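Long-range contact in beta-phosphoglucomutase (Bacteroides vulgatus, PDB 3DV9), which probably interconverts beta-glucose 1-phosphate and glucose 6-phosphate as a magnesium-dependent phosphoglucomutase of the haloacid dehalogenase superfamily: residues Lys162-Ala174 and Val187-Ala201. Residues are numbered along the deposited sequence; the frame is centred on the assembly and turned at random.
With MG (magnesium ion), chain B; PO4 (phosphate ion), chain C.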
ATOM      1  N   LYS A 162      -3.314   0.777  15.342  1.00 19.30           N
ATOM      2  CA  LYS A 162      -2.204   0.455  16.250  1.00 19.92           C
ATOM      3  C   LYS A 162      -1.098  -0.286  15.495  1.00 20.54           C
ATOM      4  O   LYS A 162       0.074   0.104  15.563  1.00 21.00           O
ATOM      5  CB  LYS A 162      -2.699  -0.358  17.451  1.00 20.03           C
ATOM      6  CG  LYS A 162      -4.053   0.096  17.965  1.00 20.00           C
ATOM      7  CD  LYS A 162      -4.221  -0.100  19.455  1.00 20.16           C
ATOM      8  CE  LYS A 162      -5.389   0.731  19.968  1.00 19.85           C
ATOM      9  NZ  LYS A 162      -5.554   0.602  21.437  1.00 19.85           N
ATOM     10  N   TYR A 163      -1.481  -1.320  14.741  1.00 20.17           N
ATOM     11  CA  TYR A 163      -0.520  -2.177  14.057  1.00 20.02           C
ATOM     12  C   TYR A 163      -0.563  -1.905  12.566  1.00 18.96           C
ATOM     13  O   TYR A 163      -1.655  -1.792  12.002  1.00 19.69           O
ATOM     14  CB  TYR A 163      -0.817  -3.657  14.363  1.00 20.84           C
ATOM     15  CG  TYR A 163      -0.774  -4.011  15.843  1.00 22.41           C
ATOM     16  CD1 TYR A 163       0.441  -4.279  16.480  1.00 23.56           C
ATOM     17  CD2 TYR A 163      -1.945  -4.087  16.605  1.00 22.81           C
ATOM     18  CE1 TYR A 163       0.494  -4.605  17.844  1.00 23.96           C
ATOM     19  CE2 TYR A 163      -1.907  -4.415  17.966  1.00 23.32           C
ATOM     20  CZ  TYR A 163      -0.683  -4.674  18.586  1.00 23.09           C
ATOM     21  OH  TYR A 163      -0.631  -4.995  19.940  1.00 23.42           O
ATOM     22  N   GLY A 164       0.611  -1.763  11.940  1.00 17.39           N
ATOM     23  CA  GLY A 164       0.727  -1.550  10.491  1.00 16.35           C
ATOM     24  C   GLY A 164       1.066  -2.787   9.664  1.00 16.03           C
ATOM     25  O   GLY A 164       1.201  -3.887  10.175  1.00 14.62           O
ATOM     26  N   LYS A 165       1.167  -2.604   8.353  1.00 15.95           N
ATOM     27  CA  LYS A 165       1.608  -3.679   7.475  1.00 15.69           C
ATOM     28  C   LYS A 165       2.884  -4.302   8.071  1.00 16.39           C
ATOM     29  O   LYS A 165       3.724  -3.563   8.587  1.00 16.10           O
ATOM     30  CB  LYS A 165       1.789  -3.097   6.065  1.00 14.86           C
ATOM     31  CG  LYS A 165       0.449  -2.562   5.474  1.00 13.09           C
ATOM     32  CD  LYS A 165       0.730  -1.457   4.389  1.00 15.31           C
ATOM     33  CE  LYS A 165      -0.551  -0.682   4.080  1.00 10.32           C
ATOM     34  NZ  LYS A 165      -0.447   0.187   2.856  1.00 10.61           N
ATOM     35  N   PRO A 166       3.022  -5.661   8.032  1.00 17.93           N
ATOM     36  CA  PRO A 166       2.178  -6.593   7.302  1.00 17.92           C
ATOM     37  C   PRO A 166       0.954  -7.097   8.099  1.00 18.24           C
ATOM     38  O   PRO A 166       0.277  -7.987   7.653  1.00 18.50           O
ATOM     39  CB  PRO A 166       3.133  -7.764   7.041  1.00 19.27           C
ATOM     40  CG  PRO A 166       3.977  -7.806   8.291  1.00 19.40           C
ATOM     41  CD  PRO A 166       4.142  -6.361   8.712  1.00 19.19           C
ATOM     42  N   ASN A 167       0.686  -6.507   9.262  1.00 19.34           N
ATOM     43  CA  ASN A 167      -0.553  -6.845   9.984  1.00 20.18           C
ATOM     44  C   ASN A 167      -1.734  -6.449   9.065  1.00 20.28           C
ATOM     45  O   ASN A 167      -1.639  -5.393   8.384  1.00 20.72           O
ATOM     46  CB  ASN A 167      -0.613  -6.079  11.301  1.00 20.56           C
ATOM     47  CG  ASN A 167      -1.700  -6.607  12.258  1.00 22.81           C
ATOM     48  OD1 ASN A 167      -2.898  -6.567  11.936  1.00 23.81           O
ATOM     49  ND2 ASN A 167      -1.283  -7.048  13.473  1.00 23.22           N
ATOM     50  N   PRO A 168      -2.791  -7.294   8.981  1.00 20.31           N
ATOM     51  CA  PRO A 168      -3.953  -6.946   8.142  1.00 19.91           C
ATOM     52  C   PRO A 168      -4.763  -5.759   8.675  1.00 19.67           C
ATOM     53  O   PRO A 168      -5.608  -5.282   7.949  1.00 19.13           O
ATOM     54  CB  PRO A 168      -4.822  -8.209   8.184  1.00 20.31           C
ATOM     55  CG  PRO A 168      -4.437  -8.895   9.400  1.00 21.03           C
ATOM     56  CD  PRO A 168      -2.950  -8.650   9.551  1.00 20.64           C
ATOM     57  N   GLU A 169      -4.479  -5.291   9.907  1.00 20.11           N
ATOM     58  CA  GLU A 169      -5.251  -4.201  10.559  1.00 20.02           C
ATOM     59  C   GLU A 169      -5.632  -3.001   9.674  1.00 19.69           C
ATOM     60  O   GLU A 169      -6.788  -2.636   9.649  1.00 19.29           O
ATOM     61  CB  GLU A 169      -4.615  -3.749  11.901  1.00 20.15           C
ATOM     62  CG  GLU A 169      -5.456  -2.737  12.710  1.00 21.41           C
ATOM     63  CD  GLU A 169      -6.766  -3.334  13.222  1.00 29.82           C
ATOM     64  OE1 GLU A 169      -6.961  -4.570  13.116  1.00 31.00           O
ATOM     65  OE2 GLU A 169      -7.615  -2.558  13.702  1.00 30.09           O
ATOM     66  N   PRO A 170      -4.671  -2.392   8.958  1.00 19.70           N
ATOM     67  CA  PRO A 170      -5.026  -1.232   8.120  1.00 19.03           C
ATOM     68  C   PRO A 170      -6.163  -1.551   7.115  1.00 19.34           C
ATOM     69  O   PRO A 170      -7.085  -0.716   6.882  1.00 20.03           O
ATOM     70  CB  PRO A 170      -3.699  -0.913   7.380  1.00 19.62           C
ATOM     71  CG  PRO A 170      -2.655  -1.471   8.205  1.00 20.01           C
ATOM     72  CD  PRO A 170      -3.214  -2.681   8.900  1.00 19.96           C
ATOM     73  N   TYR A 171      -6.070  -2.704   6.459  1.00 19.57           N
ATOM     74  CA  TYR A 171      -7.086  -3.109   5.480  1.00 19.89           C
ATOM     75  C   TYR A 171      -8.396  -3.520   6.139  1.00 20.50           C
ATOM     76  O   TYR A 171      -9.464  -3.192   5.655  1.00 20.46           O
ATOM     77  CB  TYR A 171      -6.539  -4.193   4.525  1.00 20.68           C
ATOM     78  CG  TYR A 171      -5.544  -3.574   3.597  1.00 19.62           C
ATOM     79  CD1 TYR A 171      -5.944  -2.595   2.679  1.00 20.89           C
ATOM     80  CD2 TYR A 171      -4.183  -3.911   3.657  1.00 17.59           C
ATOM     81  CE1 TYR A 171      -5.016  -1.960   1.843  1.00 20.19           C
ATOM     82  CE2 TYR A 171      -3.231  -3.275   2.766  1.00 17.30           C
ATOM     83  CZ  TYR A 171      -3.682  -2.311   1.896  1.00 18.68           C
ATOM     84  OH  TYR A 171      -2.825  -1.658   1.063  1.00 18.72           O
ATOM     85  N   LEU A 172      -8.319  -4.235   7.252  1.00 19.03           N
ATOM     86  CA  LEU A 172      -9.535  -4.549   8.008  1.00 18.50           C
ATOM     87  C   LEU A 172     -10.256  -3.273   8.445  1.00 18.48           C
ATOM     88  O   LEU A 172     -11.519  -3.206   8.448  1.00 19.34           O
ATOM     89  CB  LEU A 172      -9.185  -5.424   9.217  1.00 17.78           C
ATOM     90  CG  LEU A 172      -8.657  -6.839   8.910  1.00 19.73           C
ATOM     91  CD1 LEU A 172      -8.058  -7.507  10.163  1.00 21.52           C
ATOM     92  CD2 LEU A 172      -9.687  -7.709   8.201  1.00 21.21           C
HETATM   93  N   MSE A 173      -9.467  -2.269   8.851  1.00 18.45           N
HETATM   94  CA  MSE A 173     -10.038  -0.977   9.320  1.00 17.29           C
HETATM   95  C   MSE A 173     -10.694  -0.279   8.129  1.00 18.48           C
HETATM   96  O   MSE A 173     -11.767   0.344   8.266  1.00 17.88           O
HETATM   97  CB  MSE A 173      -8.985  -0.085   9.953  1.00 16.67           C
HETATM   98  CG  MSE A 173      -9.496   1.319  10.385  1.00 18.26           C
HETATM   99 SE   MSE A 173     -10.836   1.117  11.799  0.70 24.35          SE
HETATM  100  CE  MSE A 173      -9.543   0.682  13.230  1.00 21.84           C
ATOM    101  N   ALA A 174     -10.044  -0.388   6.967  1.00 18.99           N
ATOM    102  CA  ALA A 174     -10.639   0.144   5.723  1.00 19.71           C
ATOM    103  C   ALA A 174     -12.014  -0.493   5.452  1.00 19.90           C
ATOM    104  O   ALA A 174     -12.955   0.223   5.176  1.00 19.31           O
ATOM    105  CB  ALA A 174      -9.723  -0.036   4.510  1.00 20.08           C
ATOM    106  N   VAL A 187      -7.523  -4.815  -3.070  1.00 17.52           N
ATOM    107  CA  VAL A 187      -6.389  -4.091  -2.500  1.00 16.73           C
ATOM    108  C   VAL A 187      -5.393  -3.864  -3.643  1.00 17.61           C
ATOM    109  O   VAL A 187      -5.090  -4.783  -4.392  1.00 17.68           O
ATOM    110  CB  VAL A 187      -5.718  -4.884  -1.353  1.00 16.60           C
ATOM    111  CG1 VAL A 187      -4.325  -4.294  -1.001  1.00 17.75           C
ATOM    112  CG2 VAL A 187      -6.642  -4.926  -0.114  1.00 18.00           C
ATOM    113  N   ILE A 188      -4.938  -2.630  -3.774  1.00 15.89           N
ATOM    114  CA  ILE A 188      -3.894  -2.287  -4.794  1.00 17.25           C
ATOM    115  C   ILE A 188      -2.623  -1.924  -4.036  1.00 17.21           C
ATOM    116  O   ILE A 188      -2.544  -0.872  -3.392  1.00 17.19           O
ATOM    117  CB  ILE A 188      -4.347  -1.123  -5.691  1.00 16.68           C
ATOM    118  CG1 ILE A 188      -5.785  -1.321  -6.205  1.00 18.97           C
ATOM    119  CG2 ILE A 188      -3.330  -0.933  -6.853  1.00 16.68           C
ATOM    120  CD1 ILE A 188      -5.951  -2.640  -7.004  1.00 17.10           C
ATOM    121  N   GLU A 189      -1.618  -2.803  -4.140  1.00 17.10           N
ATOM    122  CA  GLU A 189      -0.398  -2.716  -3.343  1.00 17.05           C
ATOM    123  C   GLU A 189       0.862  -2.799  -4.211  1.00 17.19           C
ATOM    124  O   GLU A 189       0.836  -3.438  -5.282  1.00 18.05           O
ATOM    125  CB  GLU A 189      -0.401  -3.822  -2.283  1.00 18.96           C
ATOM    126  CG  GLU A 189      -0.961  -3.279  -0.973  1.00 18.12           C
ATOM    127  CD  GLU A 189       0.072  -2.377  -0.195  1.00 21.01           C
ATOM    128  OE1 GLU A 189       1.187  -2.073  -0.725  1.00 19.57           O
ATOM    129  OE2 GLU A 189      -0.243  -1.958   0.947  1.00 22.51           O
ATOM    130  N   ASN A 190       1.976  -2.241  -3.711  1.00 17.41           N
ATOM    131  CA  ASN A 190       3.236  -2.308  -4.500  1.00 17.08           C
ATOM    132  C   ASN A 190       4.404  -2.911  -3.713  1.00 17.89           C
ATOM    133  O   ASN A 190       5.489  -3.029  -4.270  1.00 18.43           O
ATOM    134  CB  ASN A 190       3.654  -0.905  -4.975  1.00 16.89           C
ATOM    135  CG  ASN A 190       4.067  -0.016  -3.807  1.00 18.85           C
ATOM    136  OD1 ASN A 190       3.360   0.058  -2.808  1.00 20.57           O
ATOM    137  ND2 ASN A 190       5.239   0.564  -3.881  1.00 20.35           N
ATOM    138  N   ALA A 191       4.182  -3.271  -2.444  1.00 18.77           N
ATOM    139  CA  ALA A 191       5.288  -3.725  -1.589  1.00 18.95           C
ATOM    140  C   ALA A 191       4.969  -5.085  -0.951  1.00 18.11           C
ATOM    141  O   ALA A 191       3.815  -5.385  -0.731  1.00 19.11           O
ATOM    142  CB  ALA A 191       5.543  -2.715  -0.508  1.00 19.29           C
ATOM    143  N   PRO A 192       6.004  -5.890  -0.661  1.00 19.20           N
ATOM    144  CA  PRO A 192       5.721  -7.228  -0.163  1.00 18.83           C
ATOM    145  C   PRO A 192       4.932  -7.183   1.147  1.00 18.64           C
ATOM    146  O   PRO A 192       4.026  -7.976   1.331  1.00 19.30           O
ATOM    147  CB  PRO A 192       7.120  -7.840   0.085  1.00 19.35           C
ATOM    148  CG  PRO A 192       8.051  -6.703   0.083  1.00 21.25           C
ATOM    149  CD  PRO A 192       7.445  -5.678  -0.858  1.00 19.39           C
ATOM    150  N   LEU A 193       5.281  -6.306   2.082  1.00 19.50           N
ATOM    151  CA  LEU A 193       4.558  -6.324   3.382  1.00 19.40           C
ATOM    152  C   LEU A 193       3.108  -5.828   3.244  1.00 19.76           C
ATOM    153  O   LEU A 193       2.216  -6.291   3.960  1.00 19.55           O
ATOM    154  CB  LEU A 193       5.272  -5.479   4.431  1.00 20.61           C
ATOM    155  CG  LEU A 193       6.671  -5.972   4.829  1.00 21.57           C
ATOM    156  CD1 LEU A 193       7.326  -4.947   5.724  1.00 22.79           C
ATOM    157  CD2 LEU A 193       6.621  -7.333   5.486  1.00 23.39           C
ATOM    158  N   GLY A 194       2.886  -4.949   2.264  1.00 19.61           N
ATOM    159  CA  GLY A 194       1.535  -4.459   1.892  1.00 19.40           C
ATOM    160  C   GLY A 194       0.688  -5.581   1.289  1.00 19.12           C
ATOM    161  O   GLY A 194      -0.465  -5.769   1.673  1.00 18.42           O
ATOM    162  N   VAL A 195       1.286  -6.334   0.365  1.00 19.02           N
ATOM    163  CA  VAL A 195       0.630  -7.480  -0.249  1.00 18.17           C
ATOM    164  C   VAL A 195       0.264  -8.469   0.867  1.00 18.34           C
ATOM    165  O   VAL A 195      -0.845  -8.969   0.918  1.00 18.13           O
ATOM    166  CB  VAL A 195       1.490  -8.149  -1.322  1.00 17.80           C
ATOM    167  CG1 VAL A 195       0.832  -9.425  -1.792  1.00 18.69           C
ATOM    168  CG2 VAL A 195       1.636  -7.158  -2.527  1.00 14.94           C
ATOM    169  N   GLN A 196       1.224  -8.731   1.755  1.00 18.24           N
ATOM    170  CA  GLN A 196       0.997  -9.687   2.857  1.00 19.31           C
ATOM    171  C   GLN A 196      -0.218  -9.282   3.702  1.00 19.93           C
ATOM    172  O   GLN A 196      -1.038 -10.146   4.087  1.00 20.42           O
ATOM    173  CB  GLN A 196       2.263  -9.763   3.725  1.00 20.29           C
ATOM    174  CG  GLN A 196       2.155 -10.857   4.756  1.00 23.34           C
ATOM    175  CD  GLN A 196       3.409 -10.998   5.586  1.00 28.57           C
ATOM    176  OE1 GLN A 196       4.512 -10.615   5.166  1.00 27.64           O
ATOM    177  NE2 GLN A 196       3.244 -11.534   6.781  1.00 31.56           N
ATOM    178  N   ALA A 197      -0.309  -7.984   4.009  1.00 18.77           N
ATOM    179  CA  ALA A 197      -1.423  -7.418   4.819  1.00 19.18           C
ATOM    180  C   ALA A 197      -2.767  -7.608   4.099  1.00 19.09           C
ATOM    181  O   ALA A 197      -3.756  -8.016   4.738  1.00 18.78           O
ATOM    182  CB  ALA A 197      -1.189  -5.934   5.106  1.00 18.59           C
ATOM    183  N   GLY A 198      -2.810  -7.298   2.798  1.00 17.98           N
ATOM    184  CA  GLY A 198      -4.055  -7.424   2.011  1.00 18.19           C
ATOM    185  C   GLY A 198      -4.502  -8.890   1.983  1.00 18.68           C
ATOM    186  O   GLY A 198      -5.672  -9.202   2.166  1.00 19.48           O
ATOM    187  N   VAL A 199      -3.538  -9.789   1.766  1.00 18.94           N
ATOM    188  CA  VAL A 199      -3.834 -11.218   1.663  1.00 20.18           C
ATOM    189  C   VAL A 199      -4.322 -11.719   3.044  1.00 20.12           C
ATOM    190  O   VAL A 199      -5.339 -12.476   3.151  1.00 21.23           O
ATOM    191  CB  VAL A 199      -2.599 -11.964   1.166  1.00 19.70           C
ATOM    192  CG1 VAL A 199      -2.785 -13.475   1.272  1.00 20.52           C
ATOM    193  CG2 VAL A 199      -2.357 -11.595  -0.268  1.00 17.19           C
ATOM    194  N   ALA A 200      -3.652 -11.250   4.098  1.00 21.48           N
ATOM    195  CA  ALA A 200      -4.024 -11.640   5.481  1.00 21.30           C
ATOM    196  C   ALA A 200      -5.408 -11.108   5.838  1.00 22.17           C
ATOM    197  O   ALA A 200      -6.082 -11.676   6.702  1.00 22.42           O
ATOM    198  CB  ALA A 200      -2.975 -11.141   6.527  1.00 21.90           C
ATOM    199  N   ALA A 201      -5.802  -9.971   5.244  1.00 21.56           N
ATOM    200  CA  ALA A 201      -7.138  -9.411   5.453  1.00 21.61           C
ATOM    201  C   ALA A 201      -8.239 -10.135   4.663  1.00 20.71           C
ATOM    202  O   ALA A 201      -9.426  -9.840   4.845  1.00 22.43           O
ATOM    203  CB  ALA A 201      -7.164  -7.921   5.111  1.00 21.54           C
TER
HETATM  204 MG    MG B 301       3.565   1.298  -0.904  1.00 15.35          MG
HETATM  205  P   PO4 C 302       2.711   2.895   2.074  0.60 21.61           P
HETATM  206  O1  PO4 C 302       1.597   3.821   1.628  0.60 21.89           O
HETATM  207  O2  PO4 C 302       3.427   2.301   0.893  0.60 22.69           O
HETATM  208  O3  PO4 C 302       2.155   1.772   2.953  0.60 23.70           O
HETATM  209  O4  PO4 C 302       3.733   3.625   2.936  0.60 19.22           O
HETATM  210  O   HOH W   1       3.072  -0.673   0.372  1.00 20.62           O
HETATM  211  O   HOH W   2       3.528   1.808   1.138  0.40 22.55           O
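Pro-168 and Ala-197 bring the backbones to 4.2 Å between their CA atoms; the axes of helices 169-174 and 192-200 cross at -49°, 8.4 Å apart at their closest. The loop before the first helix lies on the second. Its Pro-166, after a cis peptide bond, rests CB against Leu-193 CD2. Ala-197, small enough for close approach, sets its CB 3.4 Å from Asn-167 O. Asn-167 OD1 turns back to cap Glu-169 N. Further along, Pro-168 CB packs on the methyls of Ala-200 and Ala-201.

Tyr-171 reaches from its helix to strand 187-189. Val-187 lays both methyls over one ring face, with CG1 4.0 Å from the centroid, a CH-pi contact. Tyr-171 OH donates to Glu-189 OE2 at 2.6 Å, from the anti side and 29° out of the carboxylate plane. Lys-165 NZ, on a chain extended beyond CG, makes a salt bridge to Glu-189 OE2 at 2.9 Å, nearly along the C-O axis. Both donors come from one face of the carboxylate. Replacing Glu-189 with an alanine would probably leave Tyr-171 OH without its acceptor and Lys-165 less firmly placed.

Lys-165 NZ, consistent with the conserved lysine of HAD enzymes, also forms a salt bridge with Asp-29 and donates to phosphate O3. Asn-190 OD1 binds magnesium with Asp-29, Glu-65 and the backbone O of Asp-31. Glu-189 thus joins lysine and tyrosine through OE2 to a magnesium-bound water through OE1.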